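Local coordinates for sarcolemmal membrane-associated protein (Homo sapiens, PDB 6AR0) that associates with the STRIPAK phosphatase-kinase core in a complex that dephosphorylates STK3 and so inhibits Hippo signaling, here represented by its FHA domain, at residues Ser3-Phe8 / His21-Glu26. Numbering follows the deposited sequence.
Sequences SALAIF and HVYLDE
Leu5-Phe8 and His21-Tyr23 run antiparallel as the two arms of a beta hairpin in the FHA beta-sandwich, their axes 4.7 Å apart at closest approach and their N-to-C directions 156° apart. Ala6 and Val22 form the hydrogen-bonded pair: Ala6 N reaches Val22 O at 2.9 Å, and Val22 N returns a bond to Ala6 O. The pairing outlasts the regular strands, since Leu24 N donates to Ala4 O at 2.8 Å. Inward, small Ala6 leaves room for Leu24 CD1 to meet its CB, while Val22 CG2 lies 3.8 Å from Phe8 CD2; the apolar side chains of Ala6, Phe8, Val22 and Leu24 suit this buried face, where Phe8 also reaches Ile125 and Leu24 packs on Val58 and Phe60. The other face of the sheet carries Leu5, Ile7, His21 and Tyr23. With CG anti to the backbone N (chi1 170°), Leu5 sends CD1 over one face of the Tyr23 ring, a CH-pi contact 3.9 Å from the centroid. Ile7 lies alongside His21, its CG2 near CD2, while NE2 of that imidazole is hydrogen-bonded to Glu19 OE2. Beyond the strands, Ser3, its OG anti to the backbone N, places a short hydroxyl beside Tyr23 CB, from where it donates to Asp25. Without that hydroxyl, as with an alanine here, the Asp25 carboxylate would probably lose a donor and be freer to turn. A water accepts from Ala4 N and donates to Asp25 OD1, the same oxygen that Ser3 OG meets at 2.6 Å from above the carboxylate plane.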
loop_
_atom_site.group_PDB
_atom_site.type_symbol
_atom_site.label_atom_id
_atom_site.label_comp_id
_atom_site.label_asym_id
_atom_site.label_seq_id
_atom_site.Cartn_x
_atom_site.Cartn_y
_atom_site.Cartn_z
ATOM N N SER A 3 -14.980 5.658 -11.462
ATOM C CA SER A 3 -13.773 5.930 -10.705
ATOM C C SER A 3 -12.978 4.637 -10.652
ATOM O O SER A 3 -13.531 3.601 -10.262
ATOM C CB SER A 3 -14.162 6.356 -9.283
ATOM O OG SER A 3 -13.059 6.848 -8.559
ATOM N N ALA A 4 -11.673 4.701 -10.965
ATOM C CA ALA A 4 -10.785 3.554 -10.761
ATOM C C ALA A 4 -10.718 3.214 -9.277
ATOM O O ALA A 4 -10.837 4.081 -8.411
ATOM C CB ALA A 4 -9.376 3.851 -11.278
ATOM N N LEU A 5 -10.496 1.939 -8.986
ATOM C CA LEU A 5 -10.649 1.430 -7.632
ATOM C C LEU A 5 -9.546 0.428 -7.314
ATOM O O LEU A 5 -9.250 -0.466 -8.117
ATOM C CB LEU A 5 -12.008 0.722 -7.491
ATOM C CG LEU A 5 -12.293 -0.082 -6.223
ATOM C CD1 LEU A 5 -12.298 0.810 -4.988
ATOM C CD2 LEU A 5 -13.605 -0.827 -6.355
ATOM N N ALA A 6 -8.978 0.564 -6.119
ATOM C CA ALA A 6 -8.095 -0.432 -5.525
ATOM C C ALA A 6 -8.738 -0.945 -4.250
ATOM O O ALA A 6 -9.056 -0.156 -3.349
ATOM C CB ALA A 6 -6.738 0.174 -5.175
ATOM N N ILE A 7 -8.920 -2.258 -4.162
ATOM C CA ILE A 7 -9.416 -2.896 -2.950
ATOM C C ILE A 7 -8.239 -3.548 -2.246
ATOM O O ILE A 7 -7.538 -4.372 -2.837
ATOM C CB ILE A 7 -10.503 -3.937 -3.260
ATOM C CG1 ILE A 7 -11.722 -3.269 -3.919
ATOM C CG2 ILE A 7 -10.902 -4.673 -1.978
ATOM C CD1 ILE A 7 -12.854 -4.222 -4.271
ATOM N N PHE A 8 -8.019 -3.163 -0.993
ATOM C CA PHE A 8 -6.963 -3.723 -0.151
ATOM C C PHE A 8 -7.600 -4.671 0.857
ATOM O O PHE A 8 -8.452 -4.246 1.638
ATOM C CB PHE A 8 -6.262 -2.631 0.664
ATOM C CG PHE A 8 -5.418 -1.664 -0.129
ATOM C CD1 PHE A 8 -4.046 -1.720 -0.045
ATOM C CD2 PHE A 8 -5.988 -0.647 -0.886
ATOM C CE1 PHE A 8 -3.256 -0.814 -0.727
ATOM C CE2 PHE A 8 -5.196 0.272 -1.574
ATOM C CZ PHE A 8 -3.835 0.184 -1.482
ATOM N N HIS A 21 -11.711 0.207 0.318
ATOM C CA HIS A 21 -12.196 0.452 -1.040
ATOM C C HIS A 21 -11.707 1.843 -1.417
ATOM O O HIS A 21 -12.347 2.838 -1.091
ATOM C CB HIS A 21 -13.730 0.354 -1.125
ATOM C CG HIS A 21 -14.254 -1.020 -0.862
ATOM N ND1 HIS A 21 -15.602 -1.318 -0.844
ATOM C CD2 HIS A 21 -13.602 -2.177 -0.601
ATOM C CE1 HIS A 21 -15.749 -2.609 -0.592
ATOM N NE2 HIS A 21 -14.552 -3.153 -0.454
ATOM N N VAL A 22 -10.545 1.900 -2.059
ATOM C CA VAL A 22 -9.813 3.151 -2.272
ATOM C C VAL A 22 -9.994 3.574 -3.723
ATOM O O VAL A 22 -9.399 2.987 -4.629
ATOM C CB VAL A 22 -8.322 3.007 -1.931
ATOM C CG1 VAL A 22 -7.592 4.333 -2.142
ATOM C CG2 VAL A 22 -8.127 2.511 -0.508
ATOM N N TYR A 23 -10.780 4.617 -3.950
ATOM C CA TYR A 23 -10.951 5.156 -5.287
ATOM C C TYR A 23 -9.764 6.036 -5.662
ATOM O O TYR A 23 -9.205 6.759 -4.830
ATOM C CB TYR A 23 -12.273 5.916 -5.371
ATOM C CG TYR A 23 -13.437 4.972 -5.262
ATOM C CD1 TYR A 23 -13.827 4.216 -6.352
ATOM C CD2 TYR A 23 -14.125 4.807 -4.062
ATOM C CE1 TYR A 23 -14.884 3.324 -6.257
ATOM C CE2 TYR A 23 -15.186 3.918 -3.962
ATOM C CZ TYR A 23 -15.562 3.194 -5.059
ATOM O OH TYR A 23 -16.628 2.319 -4.973
ATOM N N LEU A 24 -9.364 5.945 -6.919
ATOM C CA LEU A 24 -8.110 6.511 -7.418
ATOM C C LEU A 24 -8.351 7.569 -8.496
ATOM O O LEU A 24 -7.662 7.619 -9.523
ATOM C CB LEU A 24 -7.197 5.406 -7.937
ATOM C CG LEU A 24 -6.738 4.399 -6.881
ATOM C CD1 LEU A 24 -5.946 3.288 -7.544
ATOM C CD2 LEU A 24 -5.913 5.054 -5.788
ATOM N N ASP A 25 -9.320 8.453 -8.284
ATOM C CA ASP A 25 -9.444 9.610 -9.166
ATOM C C ASP A 25 -8.174 10.441 -9.158
ATOM O O ASP A 25 -7.870 11.118 -10.148
ATOM C CB ASP A 25 -10.622 10.490 -8.742
ATOM C CG ASP A 25 -11.970 9.885 -9.074
ATOM O OD1 ASP A 25 -12.045 8.914 -9.866
ATOM O OD2 ASP A 25 -12.981 10.410 -8.558
ATOM N N GLU A 26 -7.467 10.453 -8.038
ATOM C CA GLU A 26 -6.161 11.087 -7.935
ATOM C C GLU A 26 -5.268 10.224 -7.050
ATOM O O GLU A 26 -5.749 9.309 -6.376
ATOM C CB GLU A 26 -6.264 12.505 -7.380
ATOM C CG GLU A 26 -6.746 12.554 -5.958
ATOM C CD GLU A 26 -7.040 13.969 -5.498
ATOM O OE1 GLU A 26 -7.519 14.136 -4.358
ATOM O OE2 GLU A 26 -6.791 14.914 -6.277
HETATM O O HOH W 1 -10.885 7.320 -11.798
#